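Local coordinates for unknown protein (Galdieria sulphuraria, PDB 2NYI) that is of unknown function but carries ACT domains in tandem, a fold that in many related proteins binds amino acids or other small regulatory ligands, at residues S5-V10 / A46-V51; K59-A64 / I74-A79; D90-E95 / F147-Y152; I121-T126 / G142-F147. All coordinates share one frame; numbering follows the deposited sequence. Where two conformers were deposited one is given.

Contact 1: S5-V10 / A46-V51; sequences SFVVSV and AMIVLV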
loop_
_atom_site.group_PDB
_atom_site.type_symbol
_atom_site.label_atom_id
_atom_site.label_comp_id
_atom_site.label_asym_id
_atom_site.label_seq_id
_atom_site.Cartn_x
_atom_site.Cartn_y
_atom_site.Cartn_z
ATOM N N SER A 5 6.100 0.424 -20.833
ATOM C CA SER A 5 5.690 0.335 -19.420
ATOM C C SER A 5 4.242 0.791 -19.196
ATOM O O SER A 5 3.797 1.791 -19.770
ATOM C CB SER A 5 6.636 1.150 -18.539
ATOM O OG SER A 5 6.189 1.128 -17.180
ATOM N N PHE A 6 3.515 0.058 -18.352
ATOM C CA PHE A 6 2.115 0.352 -18.074
ATOM C C PHE A 6 1.928 0.396 -16.559
ATOM O O PHE A 6 2.646 -0.289 -15.823
ATOM C CB PHE A 6 1.201 -0.728 -18.676
ATOM C CG PHE A 6 1.307 -0.832 -20.174
ATOM C CD1 PHE A 6 0.504 -0.063 -20.989
ATOM C CD2 PHE A 6 2.272 -1.667 -20.758
ATOM C CE1 PHE A 6 0.628 -0.141 -22.402
ATOM C CE2 PHE A 6 2.399 -1.749 -22.155
ATOM C CZ PHE A 6 1.573 -0.994 -22.967
ATOM N N VAL A 7 0.986 1.219 -16.102
ATOM C CA VAL A 7 0.630 1.298 -14.685
ATOM C C VAL A 7 -0.739 0.669 -14.535
ATOM O O VAL A 7 -1.694 1.038 -15.231
ATOM C CB VAL A 7 0.601 2.749 -14.147
ATOM C CG1 VAL A 7 0.558 2.741 -12.621
ATOM C CG2 VAL A 7 1.829 3.522 -14.644
ATOM N N VAL A 8 -0.805 -0.314 -13.647
ATOM C CA VAL A 8 -2.002 -1.092 -13.399
ATOM C C VAL A 8 -2.416 -0.905 -11.937
ATOM O O VAL A 8 -1.568 -0.992 -11.041
ATOM C CB VAL A 8 -1.716 -2.613 -13.667
ATOM C CG1 VAL A 8 -2.913 -3.480 -13.282
ATOM C CG2 VAL A 8 -1.331 -2.828 -15.121
ATOM N N SER A 9 -3.696 -0.613 -11.718
ATOM C CA SER A 9 -4.282 -0.548 -10.373
ATOM C C SER A 9 -5.341 -1.628 -10.243
ATOM O O SER A 9 -6.143 -1.827 -11.165
ATOM C CB SER A 9 -4.936 0.825 -10.140
ATOM O OG SER A 9 -3.948 1.823 -9.900
ATOM N N VAL A 10 -5.347 -2.317 -9.103
ATOM C CA VAL A 10 -6.308 -3.386 -8.830
ATOM C C VAL A 10 -6.875 -3.112 -7.440
ATOM O O VAL A 10 -6.110 -2.873 -6.483
ATOM C CB VAL A 10 -5.609 -4.777 -8.831
ATOM C CG1 VAL A 10 -6.600 -5.929 -8.464
ATOM C CG2 VAL A 10 -4.911 -5.051 -10.163
ATOM N N ALA A 46 -5.674 -3.637 -2.260
ATOM C CA ALA A 46 -5.324 -2.663 -3.313
ATOM C C ALA A 46 -3.868 -2.932 -3.725
ATOM O O ALA A 46 -3.006 -3.246 -2.862
ATOM C CB ALA A 46 -5.510 -1.213 -2.806
HETATM N N MSE A 47 -3.589 -2.807 -5.025
HETATM C CA MSE A 47 -2.215 -2.966 -5.528
HETATM C C MSE A 47 -1.996 -2.134 -6.771
HETATM O O MSE A 47 -2.876 -2.037 -7.623
HETATM C CB MSE A 47 -1.936 -4.453 -5.847
HETATM C CG MSE A 47 -0.517 -4.706 -6.367
HETATM SE SE MSE A 47 -0.087 -6.614 -6.324
HETATM C CE MSE A 47 -1.146 -7.104 -7.587
ATOM N N ILE A 48 -0.822 -1.536 -6.855
ATOM C CA ILE A 48 -0.397 -0.797 -8.040
ATOM C C ILE A 48 0.866 -1.502 -8.545
ATOM O O ILE A 48 1.739 -1.878 -7.758
ATOM C CB ILE A 48 -0.110 0.673 -7.738
ATOM C CG1 ILE A 48 -1.347 1.322 -7.085
ATOM C CG2 ILE A 48 0.228 1.430 -9.064
ATOM C CD1 ILE A 48 -1.065 2.696 -6.482
ATOM N N VAL A 49 0.905 -1.729 -9.857
ATOM C CA VAL A 49 2.008 -2.456 -10.478
ATOM C C VAL A 49 2.470 -1.718 -11.743
ATOM O O VAL A 49 1.638 -1.249 -12.523
ATOM C CB VAL A 49 1.559 -3.882 -10.864
ATOM C CG1 VAL A 49 2.741 -4.712 -11.371
ATOM C CG2 VAL A 49 0.877 -4.601 -9.660
ATOM N N LEU A 50 3.796 -1.622 -11.909
ATOM C CA LEU A 50 4.409 -1.205 -13.181
ATOM C C LEU A 50 4.717 -2.490 -13.944
ATOM O O LEU A 50 5.434 -3.386 -13.451
ATOM C CB LEU A 50 5.674 -0.349 -12.977
ATOM C CG LEU A 50 5.406 1.036 -12.336
ATOM C CD1 LEU A 50 6.685 1.739 -11.915
ATOM C CD2 LEU A 50 4.644 1.909 -13.323
ATOM N N VAL A 51 4.140 -2.574 -15.133
ATOM C CA VAL A 51 4.158 -3.802 -15.928
ATOM C C VAL A 51 4.810 -3.485 -17.264
ATOM O O VAL A 51 4.445 -2.492 -17.901
ATOM C CB VAL A 51 2.717 -4.332 -16.175
ATOM C CG1 VAL A 51 2.713 -5.498 -17.190
ATOM C CG2 VAL A 51 2.066 -4.764 -14.884
#

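Contact 2: K59-A64 / I74-A79; sequences KLIQSA and ISTRRA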
loop_
_atom_site.group_PDB
_atom_site.type_symbol
_atom_site.label_atom_id
_atom_site.label_comp_id
_atom_site.label_asym_id
_atom_site.label_seq_id
_atom_site.Cartn_x
_atom_site.Cartn_y
_atom_site.Cartn_z
ATOM N N LYS A 59 -4.309 -3.139 -23.706
ATOM C CA LYS A 59 -5.551 -3.897 -23.842
ATOM C C LYS A 59 -5.372 -5.361 -23.446
ATOM O O LYS A 59 -6.269 -5.934 -22.820
ATOM C CB LYS A 59 -6.121 -3.813 -25.281
ATOM C CG LYS A 59 -6.889 -2.523 -25.601
ATOM C CD LYS A 59 -7.203 -2.392 -27.121
ATOM C CE LYS A 59 -8.301 -1.364 -27.408
ATOM N NZ LYS A 59 -8.226 -0.177 -26.512
ATOM N N LEU A 60 -4.233 -5.966 -23.807
ATOM C CA LEU A 60 -3.969 -7.368 -23.469
ATOM C C LEU A 60 -3.855 -7.549 -21.954
ATOM O O LEU A 60 -4.398 -8.501 -21.389
ATOM C CB LEU A 60 -2.693 -7.888 -24.147
ATOM C CG LEU A 60 -2.286 -9.356 -23.932
ATOM C CD1 LEU A 60 -3.412 -10.310 -24.357
ATOM C CD2 LEU A 60 -0.976 -9.705 -24.664
ATOM N N ILE A 61 -3.152 -6.623 -21.310
ATOM C CA ILE A 61 -2.976 -6.658 -19.847
ATOM C C ILE A 61 -4.349 -6.564 -19.176
ATOM O O ILE A 61 -4.706 -7.401 -18.331
ATOM C CB ILE A 61 -2.047 -5.524 -19.356
ATOM C CG1 ILE A 61 -0.627 -5.711 -19.918
ATOM C CG2 ILE A 61 -2.027 -5.463 -17.788
ATOM C CD1 ILE A 61 0.201 -4.432 -19.919
ATOM N N GLN A 62 -5.131 -5.571 -19.594
ATOM C CA GLN A 62 -6.437 -5.327 -18.986
ATOM C C GLN A 62 -7.365 -6.528 -19.137
ATOM O O GLN A 62 -8.016 -6.955 -18.167
ATOM C CB GLN A 62 -7.086 -4.077 -19.595
ATOM C CG GLN A 62 -8.479 -3.754 -19.038
ATOM C CD GLN A 62 -8.443 -3.189 -17.636
ATOM O OE1 GLN A 62 -7.441 -2.598 -17.209
ATOM N NE2 GLN A 62 -9.551 -3.361 -16.909
ATOM N N SER A 63 -7.431 -7.073 -20.353
ATOM C CA SER A 63 -8.242 -8.247 -20.608
ATOM C C SER A 63 -7.807 -9.457 -19.809
ATOM O O SER A 63 -8.665 -10.145 -19.242
ATOM C CB SER A 63 -8.262 -8.556 -22.111
ATOM O OG SER A 63 -9.081 -7.588 -22.734
ATOM N N ALA A 64 -6.499 -9.731 -19.781
ATOM C CA ALA A 64 -5.946 -10.893 -19.075
ATOM C C ALA A 64 -6.290 -10.828 -17.586
ATOM O O ALA A 64 -6.658 -11.841 -16.965
ATOM C CB ALA A 64 -4.427 -10.962 -19.260
ATOM N N ILE A 74 -10.147 -2.854 -11.977
ATOM C CA ILE A 74 -8.830 -2.910 -12.607
ATOM C C ILE A 74 -8.718 -1.797 -13.651
ATOM O O ILE A 74 -9.650 -1.592 -14.440
ATOM C CB ILE A 74 -8.593 -4.273 -13.311
ATOM C CG1 ILE A 74 -8.637 -5.433 -12.306
ATOM C CG2 ILE A 74 -7.246 -4.294 -14.088
ATOM C CD1 ILE A 74 -8.854 -6.779 -12.971
ATOM N N SER A 75 -7.581 -1.106 -13.668
ATOM C CA SER A 75 -7.315 -0.129 -14.743
ATOM C C SER A 75 -5.879 -0.286 -15.212
ATOM O O SER A 75 -5.014 -0.698 -14.440
ATOM C CB SER A 75 -7.605 1.308 -14.294
ATOM O OG SER A 75 -6.695 1.730 -13.288
ATOM N N THR A 76 -5.653 0.003 -16.491
ATOM C CA THR A 76 -4.338 -0.109 -17.102
ATOM C C THR A 76 -4.169 1.150 -17.954
ATOM O O THR A 76 -5.064 1.481 -18.737
ATOM C CB THR A 76 -4.252 -1.375 -18.037
ATOM O OG1 THR A 76 -4.541 -2.564 -17.291
ATOM C CG2 THR A 76 -2.855 -1.522 -18.659
ATOM N N ARG A 77 -3.031 1.829 -17.823
ATOM C CA ARG A 77 -2.719 2.977 -18.671
ATOM C C ARG A 77 -1.235 2.965 -18.974
ATOM O O ARG A 77 -0.460 2.334 -18.249
ATOM C CB ARG A 77 -3.088 4.299 -18.001
ATOM C CG ARG A 77 -2.319 4.590 -16.724
ATOM C CD ARG A 77 -2.597 5.972 -16.181
ATOM N NE ARG A 77 -1.890 6.182 -14.917
ATOM C CZ ARG A 77 -0.642 6.648 -14.806
ATOM N NH1 ARG A 77 0.080 6.977 -15.879
ATOM N NH2 ARG A 77 -0.107 6.797 -13.608
ATOM N N ARG A 78 -0.845 3.631 -20.061
ATOM C CA ARG A 78 0.567 3.790 -20.385
ATOM C C ARG A 78 1.236 4.506 -19.214
ATOM O O ARG A 78 0.613 5.351 -18.546
ATOM C CB ARG A 78 0.747 4.603 -21.682
ATOM C CG ARG A 78 1.580 3.934 -22.800
ATOM C CD ARG A 78 2.382 2.735 -22.321
ATOM N NE ARG A 78 3.760 2.677 -22.805
ATOM C CZ ARG A 78 4.773 3.379 -22.297
ATOM N NH1 ARG A 78 4.574 4.232 -21.305
ATOM N NH2 ARG A 78 5.995 3.240 -22.794
ATOM N N ALA A 79 2.491 4.151 -18.950
ATOM C CA ALA A 79 3.293 4.828 -17.938
ATOM C C ALA A 79 3.517 6.281 -18.337
ATOM O O ALA A 79 3.617 6.602 -19.526
ATOM C CB ALA A 79 4.629 4.129 -17.744
#

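Contact 3: D90-E95 / F147-Y152; sequences DTREYE and FPFPLY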
loop_
_atom_site.group_PDB
_atom_site.type_symbol
_atom_site.label_atom_id
_atom_site.label_comp_id
_atom_site.label_asym_id
_atom_site.label_seq_id
_atom_site.Cartn_x
_atom_site.Cartn_y
_atom_site.Cartn_z
ATOM N N ASP A 90 15.691 19.597 -6.394
ATOM C CA ASP A 90 15.916 19.826 -4.974
ATOM C C ASP A 90 14.952 19.025 -4.091
ATOM O O ASP A 90 15.055 19.061 -2.868
ATOM C CB ASP A 90 15.773 21.307 -4.653
ATOM C CG ASP A 90 16.576 22.179 -5.593
ATOM O OD1 ASP A 90 17.588 21.679 -6.144
ATOM O OD2 ASP A 90 16.192 23.352 -5.784
ATOM N N THR A 91 14.021 18.315 -4.706
ATOM C CA THR A 91 13.160 17.393 -3.936
ATOM C C THR A 91 14.026 16.340 -3.241
ATOM O O THR A 91 14.947 15.777 -3.856
ATOM C CB THR A 91 12.125 16.718 -4.849
ATOM O OG1 THR A 91 11.284 17.723 -5.417
ATOM C CG2 THR A 91 11.246 15.733 -4.070
ATOM N N ARG A 92 13.731 16.099 -1.960
ATOM C CA ARG A 92 14.342 15.035 -1.155
ATOM C C ARG A 92 13.224 14.264 -0.427
ATOM O O ARG A 92 12.107 14.775 -0.267
ATOM C CB ARG A 92 15.353 15.610 -0.141
ATOM C CG ARG A 92 16.624 16.285 -0.756
ATOM C CD ARG A 92 17.475 15.304 -1.569
ATOM N NE ARG A 92 18.675 15.967 -2.108
ATOM C CZ ARG A 92 18.726 16.675 -3.235
ATOM N NH1 ARG A 92 17.640 16.839 -3.984
ATOM N NH2 ARG A 92 19.881 17.236 -3.611
ATOM N N GLU A 93 13.525 13.040 -0.004
ATOM C CA GLU A 93 12.549 12.257 0.727
ATOM C C GLU A 93 12.904 12.248 2.195
ATOM O O GLU A 93 14.094 12.344 2.573
ATOM C CB GLU A 93 12.445 10.852 0.143
ATOM C CG GLU A 93 11.938 10.882 -1.288
ATOM C CD GLU A 93 11.572 9.504 -1.821
ATOM O OE1 GLU A 93 12.153 8.503 -1.362
ATOM O OE2 GLU A 93 10.710 9.429 -2.721
ATOM N N TYR A 94 11.860 12.149 3.011
ATOM C CA TYR A 94 11.955 12.276 4.445
ATOM C C TYR A 94 11.036 11.240 5.053
ATOM O O TYR A 94 9.937 10.991 4.541
ATOM C CB TYR A 94 11.473 13.654 4.903
ATOM C CG TYR A 94 12.315 14.797 4.371
ATOM C CD1 TYR A 94 13.348 15.325 5.123
ATOM C CD2 TYR A 94 12.071 15.329 3.115
ATOM C CE1 TYR A 94 14.142 16.370 4.633
ATOM C CE2 TYR A 94 12.890 16.364 2.590
ATOM C CZ TYR A 94 13.902 16.881 3.366
ATOM O OH TYR A 94 14.682 17.922 2.873
ATOM N N GLU A 95 11.487 10.664 6.148
ATOM C CA GLU A 95 10.659 9.732 6.909
ATOM C C GLU A 95 9.982 10.557 7.996
ATOM O O GLU A 95 10.636 11.336 8.710
ATOM C CB GLU A 95 11.508 8.608 7.508
ATOM C CG GLU A 95 12.029 7.612 6.467
ATOM C CD GLU A 95 10.923 6.709 5.886
ATOM O OE1 GLU A 95 9.838 6.578 6.510
ATOM O OE2 GLU A 95 11.148 6.114 4.806
ATOM N N PHE A 147 9.671 16.627 -0.562
ATOM C CA PHE A 147 9.560 18.053 -0.819
ATOM C C PHE A 147 10.938 18.672 -1.008
ATOM O O PHE A 147 11.960 18.071 -0.623
ATOM C CB PHE A 147 8.774 18.756 0.304
ATOM C CG PHE A 147 9.371 18.579 1.678
ATOM C CD1 PHE A 147 10.456 19.355 2.083
ATOM C CD2 PHE A 147 8.840 17.643 2.570
ATOM C CE1 PHE A 147 11.011 19.205 3.339
ATOM C CE2 PHE A 147 9.390 17.473 3.830
ATOM C CZ PHE A 147 10.465 18.266 4.234
ATOM N N PRO A 148 10.988 19.877 -1.628
ATOM C CA PRO A 148 12.283 20.556 -1.794
ATOM C C PRO A 148 12.966 20.804 -0.461
ATOM O O PRO A 148 12.366 21.397 0.450
ATOM C CB PRO A 148 11.907 21.896 -2.444
ATOM C CG PRO A 148 10.617 21.597 -3.194
ATOM C CD PRO A 148 9.886 20.617 -2.268
ATOM N N PHE A 149 14.223 20.375 -0.351
ATOM C CA PHE A 149 14.939 20.437 0.920
ATOM C C PHE A 149 14.992 21.835 1.572
ATOM O O PHE A 149 15.047 21.922 2.799
ATOM C CB PHE A 149 16.352 19.826 0.824
ATOM C CG PHE A 149 17.321 20.631 -0.007
ATOM C CD1 PHE A 149 17.934 21.775 0.519
ATOM C CD2 PHE A 149 17.643 20.232 -1.299
ATOM C CE1 PHE A 149 18.824 22.537 -0.253
ATOM C CE2 PHE A 149 18.540 20.981 -2.075
ATOM C CZ PHE A 149 19.125 22.135 -1.553
ATOM N N PRO A 150 15.010 22.929 0.768
ATOM C CA PRO A 150 15.045 24.223 1.481
ATOM C C PRO A 150 13.847 24.466 2.416
ATOM O O PRO A 150 13.936 25.316 3.299
ATOM C CB PRO A 150 15.014 25.252 0.343
ATOM C CG PRO A 150 15.639 24.533 -0.829
ATOM C CD PRO A 150 15.077 23.119 -0.699
ATOM N N LEU A 151 12.747 23.747 2.203
ATOM C CA LEU A 151 11.535 23.898 3.032
ATOM C C LEU A 151 11.586 23.126 4.356
ATOM O O LEU A 151 10.645 23.224 5.153
ATOM C CB LEU A 151 10.282 23.448 2.254
ATOM C CG LEU A 151 9.965 24.061 0.884
ATOM C CD1 LEU A 151 8.630 23.577 0.326
ATOM C CD2 LEU A 151 10.006 25.585 0.917
ATOM N N TYR A 152 12.652 22.359 4.590
ATOM C CA TYR A 152 12.717 21.453 5.757
ATOM C C TYR A 152 12.393 22.191 7.054
ATOM O O TYR A 152 11.496 21.783 7.789
ATOM C CB TYR A 152 14.089 20.788 5.863
ATOM C CG TYR A 152 14.254 19.886 7.084
ATOM C CD1 TYR A 152 13.616 18.639 7.143
ATOM C CD2 TYR A 152 15.033 20.282 8.176
ATOM C CE1 TYR A 152 13.759 17.800 8.267
ATOM C CE2 TYR A 152 15.182 19.450 9.305
ATOM C CZ TYR A 152 14.543 18.208 9.330
ATOM O OH TYR A 152 14.677 17.370 10.420
#

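Contact 4: I121-T126 / G142-F147; sequences IVELET and GSRVAF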
loop_
_atom_site.group_PDB
_atom_site.type_symbol
_atom_site.label_atom_id
_atom_site.label_comp_id
_atom_site.label_asym_id
_atom_site.label_seq_id
_atom_site.Cartn_x
_atom_site.Cartn_y
_atom_site.Cartn_z
ATOM N N ILE A 121 3.092 12.729 -0.555
ATOM C CA ILE A 121 3.191 11.558 0.299
ATOM C C ILE A 121 3.458 10.339 -0.584
ATOM O O ILE A 121 2.695 10.054 -1.518
ATOM C CB ILE A 121 1.908 11.379 1.155
ATOM C CG1 ILE A 121 1.638 12.639 2.003
ATOM C CG2 ILE A 121 2.049 10.146 2.060
ATOM C CD1 ILE A 121 0.328 12.589 2.801
ATOM N N VAL A 122 4.553 9.640 -0.300
ATOM C CA VAL A 122 4.972 8.499 -1.106
ATOM C C VAL A 122 4.494 7.181 -0.477
ATOM O O VAL A 122 4.114 6.247 -1.194
ATOM C CB VAL A 122 6.514 8.478 -1.288
ATOM C CG1 VAL A 122 6.918 7.351 -2.239
ATOM C CG2 VAL A 122 6.993 9.825 -1.829
ATOM N N GLU A 123 4.525 7.120 0.858
ATOM C CA GLU A 123 4.095 5.920 1.607
ATOM C C GLU A 123 3.393 6.431 2.845
ATOM O O GLU A 123 3.787 7.459 3.380
ATOM C CB GLU A 123 5.307 5.082 2.069
ATOM C CG GLU A 123 6.381 4.806 1.009
ATOM C CD GLU A 123 7.631 4.101 1.570
ATOM O OE1 GLU A 123 7.626 3.685 2.753
ATOM O OE2 GLU A 123 8.617 3.962 0.815
ATOM N N LEU A 124 2.371 5.711 3.333
ATOM C CA LEU A 124 1.695 6.136 4.552
ATOM C C LEU A 124 1.049 4.937 5.206
ATOM O O LEU A 124 0.416 4.132 4.534
ATOM C CB LEU A 124 0.626 7.202 4.252
ATOM C CG LEU A 124 -0.328 7.501 5.424
ATOM C CD1 LEU A 124 0.438 8.286 6.443
ATOM C CD2 LEU A 124 -1.548 8.257 4.972
ATOM N N GLU A 125 1.249 4.796 6.501
ATOM C CA GLU A 125 0.388 3.920 7.301
ATOM C C GLU A 125 0.078 4.562 8.634
ATOM O O GLU A 125 0.937 5.238 9.239
ATOM C CB GLU A 125 0.974 2.509 7.484
ATOM C CG GLU A 125 2.375 2.408 8.070
ATOM C CD GLU A 125 2.907 0.948 8.079
ATOM O OE1 GLU A 125 2.093 -0.005 8.215
ATOM O OE2 GLU A 125 4.142 0.769 7.942
ATOM N N THR A 126 -1.162 4.390 9.074
ATOM C CA THR A 126 -1.545 4.816 10.412
ATOM C C THR A 126 -2.211 3.627 11.112
ATOM O O THR A 126 -2.779 2.719 10.458
ATOM C CB THR A 126 -2.504 6.073 10.438
ATOM O OG1 THR A 126 -3.809 5.690 10.017
ATOM C CG2 THR A 126 -2.012 7.211 9.518
ATOM N N GLY A 142 3.326 6.431 10.272
ATOM C CA GLY A 142 4.646 6.361 9.657
ATOM C C GLY A 142 4.477 6.675 8.189
ATOM O O GLY A 142 3.586 6.132 7.526
ATOM N N SER A 143 5.339 7.529 7.655
ATOM C CA SER A 143 5.116 8.017 6.311
ATOM C C SER A 143 6.463 8.336 5.641
ATOM O O SER A 143 7.451 8.647 6.324
ATOM C CB SER A 143 4.254 9.284 6.392
ATOM O OG SER A 143 3.701 9.640 5.132
ATOM N N ARG A 144 6.493 8.226 4.319
ATOM C CA ARG A 144 7.584 8.794 3.533
ATOM C C ARG A 144 7.004 9.921 2.692
ATOM O O ARG A 144 6.012 9.731 1.964
ATOM C CB ARG A 144 8.218 7.727 2.652
ATOM C CG ARG A 144 9.552 8.115 2.024
ATOM C CD ARG A 144 10.030 6.905 1.241
ATOM N NE ARG A 144 11.363 7.035 0.670
ATOM C CZ ARG A 144 12.438 6.383 1.107
ATOM N NH1 ARG A 144 12.355 5.564 2.150
ATOM N NH2 ARG A 144 13.606 6.560 0.501
ATOM N N VAL A 145 7.611 11.100 2.810
ATOM C CA VAL A 145 7.140 12.295 2.106
ATOM C C VAL A 145 8.286 12.917 1.317
ATOM O O VAL A 145 9.450 12.663 1.613
ATOM C CB VAL A 145 6.535 13.361 3.095
ATOM C CG1 VAL A 145 5.384 12.757 3.907
ATOM C CG2 VAL A 145 7.629 13.974 4.029
ATOM N N ALA A 146 7.952 13.710 0.300
ATOM C CA ALA A 146 8.961 14.331 -0.546
ATOM C C ALA A 146 8.644 15.801 -0.739
ATOM O O ALA A 146 7.509 16.172 -1.061
ATOM C CB ALA A 146 9.041 13.630 -1.901
ATOM N N PHE A 147 9.671 16.627 -0.562
ATOM C CA PHE A 147 9.560 18.053 -0.819
ATOM C C PHE A 147 10.938 18.672 -1.008
ATOM O O PHE A 147 11.960 18.071 -0.623
ATOM C CB PHE A 147 8.774 18.756 0.304
ATOM C CG PHE A 147 9.371 18.579 1.678
ATOM C CD1 PHE A 147 10.456 19.355 2.083
ATOM C CD2 PHE A 147 8.840 17.643 2.570
ATOM C CE1 PHE A 147 11.011 19.205 3.339
ATOM C CE2 PHE A 147 9.390 17.473 3.830
ATOM C CZ PHE A 147 10.465 18.266 4.234
#

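Contact 1: S5-V10 / A46-V51
With CG1 of Val-8 (chi1 174°) and of Val-51 (chi1 171°) each turned opposite its own backbone N, the CG2 methyl of each residue is set opposite its carbonyl carbon, and the two CG2 groups meet at 3.9 Å from Val-8 to Val-51. They touch on a diagonal, because the direct partner of Val-8 across the strands is Val-49. On the other face Val-7 stands between two neighbours that point the same way as itself: its CG2 presses on Leu-50 CD2 at 3.5 Å, while its CG1 lies 3.8 Å from Ile-48 CG2. The backbones run antiparallel, the axes of these short segments at 162°, and are joined by six N-H...O=C bonds in three reciprocal pairs, Phe-6 with Val-51, Val-8 with Val-49 and Val-10 with Met-47; Val-8 N reaches Val-49 O at 2.8 Å, and Val-10 N reaches Met-47 O at 2.9 Å. These are the two central strands of the first ACT domain, a beta-alpha-beta-beta-alpha-beta fold whose four-stranded sheet has the order 2-3-1-4. Phe-6, Val-8, Val-10, Met-47 (a selenomethionine), Val-49 and Val-51 line the helix-covered face: Phe-22 of helix 18-28 packs on Val-10, Met-47 and Val-49, and Ile-61 of helix 59-68 on Phe-6, Val-8 and Val-51. The face bearing Val-7, Ser-9, Ile-48 and Leu-50 turns to the second subunit. There Ser-9 OG, 3.9 Å from Ile-48 CG1, hydrogen-bonds Asp-44 of that subunit, and Leu-41 of the same subunit packs on Ile-48.

Contact 2: K59-A64 / I74-A79
The carboxamide of Gln-62 spans two residues of the strand, using both of its polar atoms. Its OE1 accepts the hydroxyl hydrogen of Thr-76, OG1 to OE1 2.9 Å, with the hydroxyl tilted modestly from the plane of the amide carbonyl. Its NE2 donates to Ile-74 O at 3.0 Å; the oxygen lies close to the amide plane, but the N-H descends on the Ile-74 carbonyl from above its plane, 66° out of it. Gln-62 and Ile-74 slide past each other in opposite directions, Ile-74 CG2 3.6 Å from Gln-62 OE1. A bend at chi2 (74°) folds the end of Gln-62 toward the strand although its CB leaves the helix at a slant. Beside it Ile-61 crosses Thr-76 at about a right angle, CG2 to CG2 4.1 Å, and continues inward against Phe-6, Val-8 and Val-51. In the next shell Glu-66, one turn further along the same helix, accepts a second bond from Gln-62 NE2; together with the two strand bonds this sets the rotation of the amide. The CB of Arg-77 points away from the helix, and its NE makes a salt bridge to Asp-44 of the second subunit. The helix and strand run antiparallel, the axes of these short segments 8.1 Å apart and at 169°: they are the last helix and strand of the beta-alpha-beta-beta-alpha-beta ACT fold, where the second helix packs over the edge strand 73-78.

Contact 3: D90-E95 / F147-Y152
Tyr-94 and Phe-147 form an offset stack where two neighbouring strands of the second ACT domain, whose four-stranded antiparallel sheet has the order 2-3-1-4, begin and end. The ring centroids are 4.2 Å apart and the planes only 2° from parallel. Phe-147 CZ sits over the CD2-CE2 side of the tyrosine ring, brought there by a chi1 of 58°, CG lying between backbone N and carbonyl carbon. At the CD1-CE1 border, on the same side of the plane as Phe-147, Tyr-94 CE1 lies 3.4 Å from Tyr-152 CD1; these rings, also nearly parallel, barely overlap. Tyr-152 opens helix 152-166, and its OH hydrogen-bonds Leu-172 O on strand 169-174, completing an aromatic cluster in which Tyr-94 and Phe-147 are buried. Reciprocal backbone bonds join Arg-92 and Phe-147 next to the stack, Arg-92 N to Phe-147 O being 3.0 Å. Beyond Pro-148 the chain leaves the sheet and the contact loosens toward solvent. One further backbone bond, Phe-149 N to Asp-90 O at 3.0 Å, ties down the turn. Of the exposed ring, Phe-149 CE2 is 3.8 Å from Asp-90 CB, and CD2 lies over a face of the Arg-92 guanidinium, the two planes 63° apart. Arg-92 NH1 donates to the carbonyl oxygens of Thr-91 and Pro-89, just before it. Where the buried and exposed sides meet, Tyr-94 OH approaches Phe-149 CA at 3.2 Å, near the plane of the tyrosine ring.

Contact 4: I121-T126 / G142-F147
Arg-144 O receives two backbone N-H groups at once, from Val-122 N at 2.7 Å and from Glu-123 N at 3.2 Å, the second arriving on a lone pair. Glu-123 O is likewise gripped twice: Arg-144 N donates from above the carbonyl plane at 3.0 Å, and Ser-143 OG bonds in that plane at 2.8 Å. Ser-143 can reach it because chi1, at -165°, swings the hydroxyl beside its own carbonyl carbon. Farther along, Glu-125 and Gly-142 exchange a reciprocal pair of nearly straight bonds. Two residues facing one make a classic beta bulge, here in the hairpin of strands 120-130 and 137-148, the second and third strands of the second ACT domain; the register shifts by one between the Ile-121/Val-145 and Glu-123/Arg-144 pairs. Among apolar contacts, Ile-121 CG1 lies 4.2 Å from Val-145 CG1, and Val-122 CG2, on the bulge itself, is at a similar distance, 4.3 Å, from Ala-146 CB. The charged pair is a matter of packing more than bonding. Glu-123 and Arg-144 lie side by side, with Glu-123 OE2 3.3 Å from Arg-144 CD but 4.1 Å from NE and well out of the guanidinium plane, so any attraction is between charges alone. Arg-144 spends its N-H groups instead on salt bridges to Glu-93 and Glu-95 of the neighbouring strand. On the opposite edge, Glu-125 and Thr-126 pair with a strand of the second subunit, and Thr-126 OG1 bonds Ser-36 OG there.

Overall arrangement
Contacts 1 and 2 belong to one ACT domain and contacts 3 and 4 to the next, each pair meeting in a single sheet. In the first, strand 4-13 lies between strands 44-53 and 73-78, and the contact centres are 8 Å apart. In the second, the centres are 12 Å apart and Phe-147 serves both contacts; a probable hydrogen bond from Tyr-94 N to Val-145 O, 2.8 Å, links them further, and contact 4 nests inside the loop closed by contact 3. Between domains, contacts 2 and 3 have centres 33 Å apart, whereas contacts 1 and 4 come within about 8 Å at their nearest atoms, and both touch the second subunit.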